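Local coordinates for putative lipoprotein YerB (Bacillus subtilis, PDB 2PSB) that is of unknown function but is classed as a putative membrane-attached lipoprotein and interacts with PcrA, at residues A[47-52]-A[65-70]; A[36-41]-A[81-86]; A[230-235]-A[277-282]; A[234-239]-A[247-252]. All blocks are in the same frame, centred on the assembly; numbering follows the deposited sequence.

In the fold
Contacts 1, 2 and 3 are buried, whereas contact 4 is only partly so. Contacts 1 and 2 lie in the N-terminal DUF3048 domain and use neighbouring strands: the backbone of Phe-67 pairs with that of Val-37, and the centres are about 10 Å apart. Contacts 3 and 4 belong to the C-terminal DUF3048 domain and both use strand 230-240, with Leu-251 of contact 4 packing on Ile-277 of contact 3. Chemistry follows position. Contacts 1 and 3 are apolar, a turn packed on a strand in the first and two strands crossing at right angles in the third; contact 2 joins a strand to a loop by two backbone bonds; contact 4, a hairpin, combines backbone pairing with water bridges and a CH-pi contact.

Contact 1 (A[47-52]-A[65-70]); sequences SGLSKA and TRFLAI
Leu-49 divides its two methyls between Phe-67 and Ala-69, and this fork carries most of the apolar contact. Its CD1 lies 3.6 Å from Phe-67 CD1, with the two side chains crossing at about a right angle; its CD2 meets Ala-69 CB, also at 3.6 Å. The first torsion of Leu-49 (chi1 -69°) sets CG opposite the carbonyl carbon, from where the branched end reaches both partners. Ala-69 CB receives a second methyl, Ala-52 CB, at 4.0 Å. Beyond it the backbones approach, Ala-52 C lying 3.7 Å from Ile-70 O.

What places these groups is a type I beta turn from Gly-48 to Lys-51, closed by Lys-51 N donating to Gly-48 O at 3.1 Å. Gly-48 has a positive phi (87°), at which a side chain would collide with the carbonyl O of Ser-47. Asp-219 fastens the outside of the turn, accepting from Gly-48 N and bonding Ser-50 OG, while Lys-51 NZ donates to that same hydroxyl oxygen.

The turn thus covers one face of strand 65-71, where Phe-67 also makes a T-shaped stack with Trp-294. The strand is paired antiparallel with strands 33-37 and 54-59, and Leu-68, pointing away from the turn, packs on Phe-89 and Leu-92 of helix 87-94.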
loop_
_atom_site.group_PDB
_atom_site.type_symbol
_atom_site.label_atom_id
_atom_site.label_comp_id
_atom_site.label_asym_id
_atom_site.label_seq_id
_atom_site.Cartn_x
_atom_site.Cartn_y
_atom_site.Cartn_z
ATOM N N SER A 47 -2.245 12.575 0.342
ATOM C CA SER A 47 -1.020 13.218 -0.125
ATOM C C SER A 47 0.132 12.221 -0.287
ATOM O O SER A 47 0.356 11.372 0.587
ATOM C CB SER A 47 -0.589 14.309 0.856
ATOM O OG SER A 47 -1.530 15.373 0.891
ATOM N N GLY A 48 0.839 12.323 -1.416
ATOM C CA GLY A 48 1.990 11.471 -1.680
ATOM C C GLY A 48 1.828 10.102 -2.326
ATOM O O GLY A 48 2.827 9.431 -2.570
ATOM N N LEU A 49 0.604 9.672 -2.617
ATOM C CA LEU A 49 0.422 8.349 -3.229
ATOM C C LEU A 49 0.966 8.210 -4.654
ATOM O O LEU A 49 1.131 7.088 -5.141
ATOM C CB LEU A 49 -1.055 7.921 -3.197
ATOM C CG LEU A 49 -1.636 7.596 -1.816
ATOM C CD1 LEU A 49 -2.983 6.895 -1.963
ATOM C CD2 LEU A 49 -0.665 6.701 -1.043
ATOM N N SER A 50 1.256 9.326 -5.322
ATOM C CA SER A 50 1.800 9.254 -6.681
ATOM C C SER A 50 3.304 8.984 -6.666
ATOM O O SER A 50 3.897 8.654 -7.699
ATOM C CB SER A 50 1.527 10.545 -7.452
ATOM O OG SER A 50 2.110 11.669 -6.821
ATOM N N LYS A 51 3.917 9.126 -5.494
ATOM C CA LYS A 51 5.346 8.888 -5.347
ATOM C C LYS A 51 5.632 7.489 -4.801
ATOM O O LYS A 51 6.789 7.071 -4.760
ATOM C CB LYS A 51 5.975 9.920 -4.405
ATOM C CG LYS A 51 5.812 11.365 -4.828
ATOM C CD LYS A 51 6.450 11.637 -6.161
ATOM C CE LYS A 51 6.119 13.049 -6.642
ATOM N NZ LYS A 51 4.652 13.284 -6.841
ATOM N N ALA A 52 4.595 6.770 -4.381
ATOM C CA ALA A 52 4.772 5.425 -3.816
ATOM C C ALA A 52 5.014 4.365 -4.882
ATOM O O ALA A 52 4.350 4.351 -5.923
ATOM C CB ALA A 52 3.543 5.036 -2.964
ATOM N N THR A 65 -11.518 0.498 3.950
ATOM C CA THR A 65 -10.190 -0.017 3.653
ATOM C C THR A 65 -9.134 1.013 4.015
ATOM O O THR A 65 -9.431 2.192 4.205
ATOM C CB THR A 65 -10.016 -0.349 2.170
ATOM O OG1 THR A 65 -10.265 0.822 1.399
ATOM C CG2 THR A 65 -10.955 -1.451 1.746
ATOM N N ARG A 66 -7.895 0.554 4.089
ATOM C CA ARG A 66 -6.784 1.420 4.443
ATOM C C ARG A 66 -5.585 1.020 3.605
ATOM O O ARG A 66 -5.455 -0.138 3.214
ATOM C CB ARG A 66 -6.478 1.277 5.938
ATOM C CG ARG A 66 -5.356 2.158 6.438
ATOM C CD ARG A 66 -5.763 2.821 7.736
ATOM N NE ARG A 66 -6.179 1.837 8.721
ATOM C CZ ARG A 66 -7.061 2.074 9.690
ATOM N NH1 ARG A 66 -7.375 1.112 10.549
ATOM N NH2 ARG A 66 -7.645 3.257 9.790
ATOM N N PHE A 67 -4.703 1.978 3.360
ATOM C CA PHE A 67 -3.514 1.766 2.541
ATOM C C PHE A 67 -2.201 1.674 3.312
ATOM O O PHE A 67 -2.062 2.199 4.425
ATOM C CB PHE A 67 -3.324 2.934 1.567
ATOM C CG PHE A 67 -4.518 3.240 0.703
ATOM C CD1 PHE A 67 -4.690 4.524 0.190
ATOM C CD2 PHE A 67 -5.456 2.267 0.398
ATOM C CE1 PHE A 67 -5.785 4.840 -0.614
ATOM C CE2 PHE A 67 -6.557 2.566 -0.401
ATOM C CZ PHE A 67 -6.723 3.858 -0.909
ATOM N N LEU A 68 -1.241 1.007 2.684
ATOM C CA LEU A 68 0.128 0.930 3.176
ATOM C C LEU A 68 0.831 1.389 1.903
ATOM O O LEU A 68 0.808 0.687 0.897
ATOM C CB LEU A 68 0.579 -0.489 3.524
ATOM C CG LEU A 68 2.037 -0.503 4.026
ATOM C CD1 LEU A 68 2.141 0.238 5.385
ATOM C CD2 LEU A 68 2.535 -1.922 4.161
ATOM N N ALA A 69 1.382 2.597 1.934
ATOM C CA ALA A 69 2.089 3.151 0.787
ATOM C C ALA A 69 3.582 3.022 1.040
ATOM O O ALA A 69 4.131 3.627 1.967
ATOM C CB ALA A 69 1.707 4.612 0.575
ATOM N N ILE A 70 4.232 2.219 0.202
ATOM C CA ILE A 70 5.654 1.968 0.337
ATOM C C ILE A 70 6.453 2.801 -0.652
ATOM O O ILE A 70 6.321 2.644 -1.871
ATOM C CB ILE A 70 5.941 0.460 0.132
ATOM C CG1 ILE A 70 5.075 -0.347 1.109
ATOM C CG2 ILE A 70 7.432 0.160 0.299
ATOM C CD1 ILE A 70 5.370 -1.827 1.102
#

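Contact 2 (A[36-41]-A[81-86]); sequences VVNNHP and PVRSAR
Val-36 and Arg-83 begin a single beta bridge, centred on Val-37 and Val-82, that ties strand 33-37 to the loop leading into helix 87-94. Val-36 O accepts from Arg-83 N at 3.2 Å; the donor stands 43° out of the carbonyl plane, so this bond does not use an in-plane lone pair. The same oxygen takes a CA-H...O contact from Val-82. The side chain of Val-36 points toward the loop, and with chi1 at 168° its CG1 reaches the Ser-84 carbonyl, 3.2 Å from Ser-84 O.

The shortest CA-CA spacing is at Val-37, 4.8 Å from its CA to that of Val-82. Both valines point away from the partner segment, although Val-37 CG1 still touches Pro-81 O. Asn-38 supplies the second bond: its N donates to Pro-81 O at 2.9 Å, nearly straight at 160°. Pro-81, which follows a cis peptide bond, also packs its CB on Asn-38 CB. The Asn-38 side chain then meets the aliphatic part of Arg-83, while its amide plane stands perpendicular to the guanidinium. Farther on, His-40 stacks its ring on that of His-141.

Ser-84 is a known phosphorylation site, unmodified here. Its OG lies at the edge of the Arg-83 guanidinium, in its plane. The closest side-chain approach of Arg-83 to segment 36-41 is through its aliphatic chain, Arg-83 CG lying 3.2 Å from Asn-38 CG.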
loop_
_atom_site.group_PDB
_atom_site.type_symbol
_atom_site.label_atom_id
_atom_site.label_comp_id
_atom_site.label_asym_id
_atom_site.label_seq_id
_atom_site.Cartn_x
_atom_site.Cartn_y
_atom_site.Cartn_z
ATOM N N VAL A 36 1.141 4.032 6.768
ATOM C CA VAL A 36 -0.252 3.595 6.833
ATOM C C VAL A 36 -1.081 4.819 6.477
ATOM O O VAL A 36 -1.074 5.810 7.200
ATOM C CB VAL A 36 -0.652 3.145 8.224
ATOM C CG1 VAL A 36 -2.170 2.996 8.294
ATOM C CG2 VAL A 36 0.032 1.825 8.547
ATOM N N VAL A 37 -1.790 4.749 5.358
ATOM C CA VAL A 37 -2.579 5.883 4.900
ATOM C C VAL A 37 -4.096 5.689 4.965
ATOM O O VAL A 37 -4.655 4.711 4.448
ATOM C CB VAL A 37 -2.161 6.283 3.464
ATOM C CG1 VAL A 37 -3.012 7.445 2.966
ATOM C CG2 VAL A 37 -0.689 6.664 3.441
ATOM N N ASN A 38 -4.730 6.655 5.621
ATOM C CA ASN A 38 -6.174 6.742 5.829
ATOM C C ASN A 38 -6.926 6.651 4.487
ATOM O O ASN A 38 -6.636 7.403 3.557
ATOM C CB ASN A 38 -6.464 8.094 6.498
ATOM C CG ASN A 38 -7.809 8.156 7.216
ATOM O OD1 ASN A 38 -8.037 9.068 8.019
ATOM N ND2 ASN A 38 -8.692 7.212 6.942
ATOM N N ASN A 39 -7.875 5.726 4.372
ATOM C CA ASN A 39 -8.649 5.657 3.139
ATOM C C ASN A 39 -10.141 5.824 3.426
ATOM O O ASN A 39 -11.001 5.369 2.664
ATOM C CB ASN A 39 -8.395 4.357 2.377
ATOM C CG ASN A 39 -9.087 4.341 1.023
ATOM O OD1 ASN A 39 -9.027 5.318 0.267
ATOM N ND2 ASN A 39 -9.748 3.239 0.710
ATOM N N HIS A 40 -10.443 6.469 4.546
ATOM C CA HIS A 40 -11.821 6.748 4.906
ATOM C C HIS A 40 -12.228 7.841 3.932
ATOM O O HIS A 40 -11.429 8.720 3.623
ATOM C CB HIS A 40 -11.917 7.260 6.344
ATOM C CG HIS A 40 -13.304 7.657 6.753
ATOM N ND1 HIS A 40 -13.913 8.811 6.304
ATOM C CD2 HIS A 40 -14.206 7.043 7.553
ATOM C CE1 HIS A 40 -15.129 8.892 6.813
ATOM N NE2 HIS A 40 -15.333 7.832 7.573
ATOM N N PRO A 41 -13.476 7.803 3.434
ATOM C CA PRO A 41 -13.956 8.812 2.481
ATOM C C PRO A 41 -13.485 10.246 2.752
ATOM O O PRO A 41 -13.083 10.953 1.828
ATOM C CB PRO A 41 -15.468 8.663 2.566
ATOM C CG PRO A 41 -15.637 7.177 2.778
ATOM C CD PRO A 41 -14.559 6.870 3.807
ATOM N N PRO A 81 -3.633 11.463 4.820
ATOM C CA PRO A 81 -3.581 11.447 6.290
ATOM C C PRO A 81 -3.080 10.107 6.818
ATOM O O PRO A 81 -3.314 9.062 6.206
ATOM C CB PRO A 81 -5.032 11.719 6.700
ATOM C CG PRO A 81 -5.618 12.433 5.505
ATOM C CD PRO A 81 -5.002 11.707 4.340
ATOM N N VAL A 82 -2.393 10.142 7.954
ATOM C CA VAL A 82 -1.868 8.923 8.551
ATOM C C VAL A 82 -2.931 8.297 9.427
ATOM O O VAL A 82 -3.743 8.998 10.025
ATOM C CB VAL A 82 -0.614 9.218 9.388
ATOM C CG1 VAL A 82 0.084 7.913 9.771
ATOM C CG2 VAL A 82 0.311 10.117 8.603
ATOM N N ARG A 83 -2.923 6.973 9.498
ATOM C CA ARG A 83 -3.914 6.250 10.277
ATOM C C ARG A 83 -3.320 5.122 11.111
ATOM O O ARG A 83 -2.118 4.863 11.079
ATOM C CB ARG A 83 -4.990 5.670 9.350
ATOM C CG ARG A 83 -6.355 6.325 9.464
ATOM C CD ARG A 83 -6.953 6.087 10.833
ATOM N NE ARG A 83 -8.301 6.628 10.965
ATOM C CZ ARG A 83 -9.076 6.418 12.022
ATOM N NH1 ARG A 83 -8.630 5.680 13.029
ATOM N NH2 ARG A 83 -10.297 6.935 12.076
ATOM N N SER A 84 -4.198 4.452 11.849
ATOM C CA SER A 84 -3.835 3.346 12.733
ATOM C C SER A 84 -3.190 2.149 12.061
ATOM O O SER A 84 -3.511 1.811 10.930
ATOM C CB SER A 84 -5.071 2.871 13.492
ATOM O OG SER A 84 -5.504 3.869 14.387
ATOM N N ALA A 85 -2.294 1.491 12.789
ATOM C CA ALA A 85 -1.595 0.322 12.278
ATOM C C ALA A 85 -2.340 -0.964 12.618
ATOM O O ALA A 85 -3.013 -1.052 13.645
ATOM C CB ALA A 85 -0.187 0.270 12.858
ATOM N N ARG A 86 -2.213 -1.954 11.736
ATOM C CA ARG A 86 -2.842 -3.258 11.911
ATOM C C ARG A 86 -1.756 -4.297 11.729
ATOM O O ARG A 86 -0.767 -4.034 11.054
ATOM C CB ARG A 86 -3.961 -3.454 10.879
ATOM C CG ARG A 86 -5.182 -2.587 11.131
ATOM C CD ARG A 86 -5.842 -2.967 12.448
ATOM N NE ARG A 86 -6.247 -1.792 13.218
ATOM C CZ ARG A 86 -7.270 -1.006 12.903
ATOM N NH1 ARG A 86 -8.006 -1.267 11.830
ATOM N NH2 ARG A 86 -7.549 0.045 13.658
#

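Contact 3 (A[230-235]-A[277-282]); sequences NIFIVE and IVPVKD
Phe-232 and Pro-279 form the tight part of an orthogonal strand packing: the axes of strands 230-235 and 277-281 run at 91° to each other, 9.3 Å apart, far enough that side chains rather than backbones fill the interface. With CG anti to the backbone N (chi1 -173°), Phe-232 extends toward the crossing strand and brings its far end against the proline. Phe-232 CZ is 3.4 Å from Pro-279 CB, and CE2 is 3.7 Å from Pro-279 CD, so the ring end bears on several carbons of the pyrrolidine, CB and CD among them. Ile-277 O sits at the ring edge, in plane, 3.6 Å from Phe-232 CE2. Within its own strand the ring is also covered on one face, Val-234 CG2 lying 3.4 Å above the plane over the centre.

The other side is looser. Here Val-234 CG2 and Ile-277 CG2 meet at 3.8 Å, and Ile-277 CG2 reaches Phe-232 CE2 at 3.9 Å; Ile-277 itself is partly exposed. Cutting Phe-232 back to an alanine would probably leave Pro-279 without its main partner across the crossing and open a gap beside Val-234.

Strand 230-240 lies between 255-261 and 293-298, its backbone bonded to both at this level, with Leu-259 beside Phe-232. Strand 276-281 pairs with 264-273, and Trp-270 of that strand packs on both Val-234 and Ile-277, while Val-278, on the opposite face of its strand, leans on Trp-285.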
loop_
_atom_site.group_PDB
_atom_site.type_symbol
_atom_site.label_atom_id
_atom_site.label_comp_id
_atom_site.label_asym_id
_atom_site.label_seq_id
_atom_site.Cartn_x
_atom_site.Cartn_y
_atom_site.Cartn_z
ATOM N N ASN A 230 0.621 -2.158 -12.546
ATOM C CA ASN A 230 0.230 -3.506 -12.128
ATOM C C ASN A 230 -0.892 -3.472 -11.092
ATOM O O ASN A 230 -0.843 -2.689 -10.140
ATOM C CB ASN A 230 1.413 -4.285 -11.506
ATOM C CG ASN A 230 2.700 -4.179 -12.318
ATOM O OD1 ASN A 230 3.386 -3.164 -12.280
ATOM N ND2 ASN A 230 3.027 -5.231 -13.052
ATOM N N ILE A 231 -1.911 -4.304 -11.289
ATOM C CA ILE A 231 -2.999 -4.405 -10.333
ATOM C C ILE A 231 -2.942 -5.870 -9.891
ATOM O O ILE A 231 -3.129 -6.798 -10.697
ATOM C CB ILE A 231 -4.402 -4.132 -10.934
ATOM C CG1 ILE A 231 -4.403 -2.889 -11.838
ATOM C CG2 ILE A 231 -5.396 -3.965 -9.788
ATOM C CD1 ILE A 231 -3.999 -1.586 -11.173
ATOM N N PHE A 232 -2.686 -6.067 -8.605
ATOM C CA PHE A 232 -2.550 -7.386 -8.035
ATOM C C PHE A 232 -3.622 -7.622 -6.974
ATOM O O PHE A 232 -3.518 -7.112 -5.851
ATOM C CB PHE A 232 -1.150 -7.501 -7.434
ATOM C CG PHE A 232 -0.804 -8.873 -6.938
ATOM C CD1 PHE A 232 -1.514 -9.995 -7.366
ATOM C CD2 PHE A 232 0.274 -9.052 -6.073
ATOM C CE1 PHE A 232 -1.154 -11.264 -6.937
ATOM C CE2 PHE A 232 0.639 -10.322 -5.641
ATOM C CZ PHE A 232 -0.079 -11.431 -6.078
ATOM N N ILE A 233 -4.646 -8.390 -7.337
ATOM C CA ILE A 233 -5.743 -8.684 -6.424
ATOM C C ILE A 233 -5.418 -9.977 -5.708
ATOM O O ILE A 233 -5.261 -11.016 -6.337
ATOM C CB ILE A 233 -7.092 -8.796 -7.203
ATOM C CG1 ILE A 233 -7.341 -7.481 -7.949
ATOM C CG2 ILE A 233 -8.256 -9.106 -6.243
ATOM C CD1 ILE A 233 -8.523 -7.496 -8.887
ATOM N N VAL A 234 -5.298 -9.896 -4.385
ATOM C CA VAL A 234 -4.954 -11.049 -3.565
ATOM C C VAL A 234 -6.082 -11.517 -2.642
ATOM O O VAL A 234 -6.688 -10.714 -1.937
ATOM C CB VAL A 234 -3.681 -10.726 -2.739
ATOM C CG1 VAL A 234 -3.430 -11.781 -1.683
ATOM C CG2 VAL A 234 -2.479 -10.638 -3.677
ATOM N N GLU A 235 -6.361 -12.822 -2.661
ATOM C CA GLU A 235 -7.409 -13.400 -1.820
ATOM C C GLU A 235 -6.801 -14.006 -0.575
ATOM O O GLU A 235 -6.096 -15.005 -0.641
ATOM C CB GLU A 235 -8.184 -14.487 -2.567
ATOM C CG GLU A 235 -9.374 -15.028 -1.770
ATOM C CD GLU A 235 -10.231 -16.005 -2.561
ATOM O OE1 GLU A 235 -9.781 -17.147 -2.809
ATOM O OE2 GLU A 235 -11.360 -15.627 -2.946
ATOM N N ILE A 277 4.160 -11.030 -0.701
ATOM C CA ILE A 277 3.107 -11.784 -1.358
ATOM C C ILE A 277 3.540 -11.913 -2.809
ATOM O O ILE A 277 3.550 -10.945 -3.563
ATOM C CB ILE A 277 1.761 -11.044 -1.231
ATOM C CG1 ILE A 277 1.425 -10.896 0.255
ATOM C CG2 ILE A 277 0.670 -11.793 -1.976
ATOM C CD1 ILE A 277 0.243 -9.994 0.543
ATOM N N VAL A 278 3.921 -13.122 -3.190
ATOM C CA VAL A 278 4.399 -13.362 -4.540
ATOM C C VAL A 278 3.403 -14.079 -5.430
ATOM O O VAL A 278 2.946 -15.162 -5.098
ATOM C CB VAL A 278 5.698 -14.199 -4.511
ATOM C CG1 VAL A 278 6.310 -14.269 -5.897
ATOM C CG2 VAL A 278 6.667 -13.615 -3.504
ATOM N N PRO A 279 3.056 -13.478 -6.581
ATOM C CA PRO A 279 2.109 -14.122 -7.501
ATOM C C PRO A 279 2.854 -15.278 -8.179
ATOM O O PRO A 279 3.954 -15.090 -8.701
ATOM C CB PRO A 279 1.758 -13.002 -8.478
ATOM C CG PRO A 279 3.055 -12.194 -8.531
ATOM C CD PRO A 279 3.490 -12.161 -7.088
ATOM N N VAL A 280 2.282 -16.475 -8.146
ATOM C CA VAL A 280 2.945 -17.621 -8.755
ATOM C C VAL A 280 1.963 -18.438 -9.575
ATOM O O VAL A 280 0.843 -18.686 -9.146
ATOM C CB VAL A 280 3.585 -18.540 -7.692
ATOM C CG1 VAL A 280 4.638 -17.765 -6.896
ATOM C CG2 VAL A 280 2.519 -19.079 -6.765
ATOM N N LYS A 281 2.390 -18.851 -10.758
ATOM C CA LYS A 281 1.532 -19.631 -11.621
ATOM C C LYS A 281 2.315 -20.698 -12.366
ATOM O O LYS A 281 3.347 -20.420 -12.973
ATOM C CB LYS A 281 0.800 -18.711 -12.607
ATOM C CG LYS A 281 -0.485 -19.325 -13.162
ATOM C CD LYS A 281 -1.302 -19.950 -12.029
ATOM C CE LYS A 281 -2.552 -20.649 -12.534
ATOM N NZ LYS A 281 -3.147 -21.534 -11.494
ATOM N N ASP A 282 1.800 -21.921 -12.299
ATOM C CA ASP A 282 2.394 -23.088 -12.940
ATOM C C ASP A 282 3.780 -23.357 -12.411
ATOM O O ASP A 282 4.683 -23.730 -13.150
ATOM C CB ASP A 282 2.436 -22.916 -14.460
ATOM C CG ASP A 282 1.072 -22.623 -15.046
ATOM O OD1 ASP A 282 0.064 -23.097 -14.479
ATOM O OD2 ASP A 282 1.010 -21.916 -16.073
#

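Contact 4 (A[234-239]-A[247-252]); sequences VEASHH and RDIDLE
His-239 and Asp-248 make the regular hydrogen-bonded pair of a beta hairpin, strands 230-240 and 247-250. His-239 N donates to Asp-248 O at 2.9 Å, and Asp-248 N returns the bond to His-239 O. Farther from the turn, Asp-250 N donates to Ser-237 O at 2.8 Å, in the carbonyl plane. The reverse link is made through a water, which accepts from Ser-237 N and donates to Asp-250 O, both at 2.7 Å. A second water joins Ser-237 OG to Asp-250 OD1.

Between these pairs, His-238 lies beside Ile-249, whose CG1 makes a CH-pi contact over the ring centre, 9° off the normal. ND1 helps hold the ring's rotation by donating to Ala-236 O at 2.7 Å, from above the carbonyl plane. A leucine in place of His-238 would probably leave Ala-236 O without this donor and Ile-249 without a flat face to cover. Ala-236 CB presses tightly on Ile-249 CG2, and Ile-297 of strand 293-298 backs both Ala-236 and His-238.

Asp-250 forms an Asx turn: its OD2, which also accepts from Ser-253 N, takes Glu-252 N at 2.9 Å, nearly in line with the Asp-250 CG-OD2 bond.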
loop_
_atom_site.group_PDB
_atom_site.type_symbol
_atom_site.label_atom_id
_atom_site.label_comp_id
_atom_site.label_asym_id
_atom_site.label_seq_id
_atom_site.Cartn_x
_atom_site.Cartn_y
_atom_site.Cartn_z
ATOM N N VAL A 234 -5.298 -9.896 -4.385
ATOM C CA VAL A 234 -4.954 -11.049 -3.565
ATOM C C VAL A 234 -6.082 -11.517 -2.642
ATOM O O VAL A 234 -6.688 -10.714 -1.937
ATOM C CB VAL A 234 -3.681 -10.726 -2.739
ATOM C CG1 VAL A 234 -3.430 -11.781 -1.683
ATOM C CG2 VAL A 234 -2.479 -10.638 -3.677
ATOM N N GLU A 235 -6.361 -12.822 -2.661
ATOM C CA GLU A 235 -7.409 -13.400 -1.820
ATOM C C GLU A 235 -6.801 -14.006 -0.575
ATOM O O GLU A 235 -6.096 -15.005 -0.641
ATOM C CB GLU A 235 -8.184 -14.487 -2.567
ATOM C CG GLU A 235 -9.374 -15.028 -1.770
ATOM C CD GLU A 235 -10.231 -16.005 -2.561
ATOM O OE1 GLU A 235 -9.781 -17.147 -2.809
ATOM O OE2 GLU A 235 -11.360 -15.627 -2.946
ATOM N N ALA A 236 -7.100 -13.407 0.568
ATOM C CA ALA A 236 -6.557 -13.865 1.838
ATOM C C ALA A 236 -7.660 -14.051 2.871
ATOM O O ALA A 236 -8.615 -13.276 2.914
ATOM C CB ALA A 236 -5.532 -12.857 2.341
ATOM N N SER A 237 -7.511 -15.074 3.711
ATOM C CA SER A 237 -8.499 -15.365 4.739
ATOM C C SER A 237 -8.565 -14.293 5.808
ATOM O O SER A 237 -7.566 -13.983 6.461
ATOM C CB SER A 237 -8.197 -16.698 5.415
ATOM O OG SER A 237 -8.122 -17.741 4.469
ATOM N N HIS A 238 -9.754 -13.725 5.970
ATOM C CA HIS A 238 -10.001 -12.715 6.980
ATOM C C HIS A 238 -10.666 -13.487 8.115
ATOM O O HIS A 238 -11.608 -14.247 7.880
ATOM C CB HIS A 238 -10.940 -11.635 6.436
ATOM C CG HIS A 238 -10.306 -10.741 5.417
ATOM N ND1 HIS A 238 -9.571 -11.222 4.353
ATOM C CD2 HIS A 238 -10.290 -9.390 5.301
ATOM C CE1 HIS A 238 -9.127 -10.211 3.632
ATOM N NE2 HIS A 238 -9.547 -9.086 4.186
ATOM N N HIS A 239 -10.162 -13.312 9.334
ATOM C CA HIS A 239 -10.699 -14.010 10.498
ATOM C C HIS A 239 -10.810 -13.070 11.691
ATOM O O HIS A 239 -9.993 -12.167 11.848
ATOM C CB HIS A 239 -9.780 -15.171 10.876
ATOM C CG HIS A 239 -9.755 -16.281 9.872
ATOM N ND1 HIS A 239 -8.614 -17.001 9.589
ATOM C CD2 HIS A 239 -10.737 -16.816 9.104
ATOM C CE1 HIS A 239 -8.893 -17.929 8.690
ATOM N NE2 HIS A 239 -10.173 -17.839 8.380
ATOM N N ARG A 247 -10.603 -8.140 12.910
ATOM C CA ARG A 247 -10.190 -9.283 12.123
ATOM C C ARG A 247 -8.748 -9.199 11.664
ATOM O O ARG A 247 -8.193 -8.114 11.480
ATOM C CB ARG A 247 -11.102 -9.465 10.905
ATOM C CG ARG A 247 -11.123 -8.298 9.938
ATOM C CD ARG A 247 -11.855 -7.107 10.526
ATOM N NE ARG A 247 -12.188 -6.101 9.521
ATOM C CZ ARG A 247 -12.972 -6.324 8.468
ATOM N NH1 ARG A 247 -13.219 -5.344 7.611
ATOM N NH2 ARG A 247 -13.504 -7.525 8.268
ATOM N N ASP A 248 -8.152 -10.370 11.490
ATOM C CA ASP A 248 -6.785 -10.489 11.032
ATOM C C ASP A 248 -6.872 -11.026 9.612
ATOM O O ASP A 248 -7.952 -11.411 9.153
ATOM C CB ASP A 248 -6.012 -11.458 11.930
ATOM C CG ASP A 248 -4.529 -11.471 11.634
ATOM O OD1 ASP A 248 -3.955 -10.385 11.420
ATOM O OD2 ASP A 248 -3.933 -12.568 11.627
ATOM N N ILE A 249 -5.745 -11.030 8.913
ATOM C CA ILE A 249 -5.699 -11.523 7.548
ATOM C C ILE A 249 -4.521 -12.474 7.391
ATOM O O ILE A 249 -3.361 -12.078 7.517
ATOM C CB ILE A 249 -5.563 -10.357 6.535
ATOM C CG1 ILE A 249 -6.776 -9.433 6.652
ATOM C CG2 ILE A 249 -5.461 -10.901 5.125
ATOM C CD1 ILE A 249 -6.744 -8.239 5.715
ATOM N N ASP A 250 -4.827 -13.742 7.131
ATOM C CA ASP A 250 -3.795 -14.745 6.960
ATOM C C ASP A 250 -3.043 -14.481 5.663
ATOM O O ASP A 250 -3.546 -14.752 4.573
ATOM C CB ASP A 250 -4.419 -16.142 6.931
ATOM C CG ASP A 250 -3.380 -17.239 6.827
ATOM O OD1 ASP A 250 -3.767 -18.427 6.883
ATOM O OD2 ASP A 250 -2.177 -16.919 6.688
ATOM N N LEU A 251 -1.835 -13.942 5.798
ATOM C CA LEU A 251 -0.985 -13.626 4.657
ATOM C C LEU A 251 0.154 -14.617 4.518
ATOM O O LEU A 251 1.171 -14.307 3.905
ATOM C CB LEU A 251 -0.391 -12.227 4.818
ATOM C CG LEU A 251 -1.354 -11.050 4.714
ATOM C CD1 LEU A 251 -0.606 -9.755 5.002
ATOM C CD2 LEU A 251 -1.974 -11.035 3.330
ATOM N N GLU A 252 -0.016 -15.811 5.071
ATOM C CA GLU A 252 1.042 -16.809 5.011
ATOM C C GLU A 252 0.610 -18.117 4.349
ATOM O O GLU A 252 1.416 -18.796 3.715
ATOM C CB GLU A 252 1.549 -17.075 6.430
ATOM C CG GLU A 252 2.959 -17.621 6.510
ATOM C CD GLU A 252 3.510 -17.547 7.920
ATOM O OE1 GLU A 252 4.698 -17.885 8.123
ATOM O OE2 GLU A 252 2.750 -17.146 8.829
HETATM O O HOH W 1 -5.995 -19.715 5.235
HETATM O O HOH W 2 -5.274 -16.606 3.674
#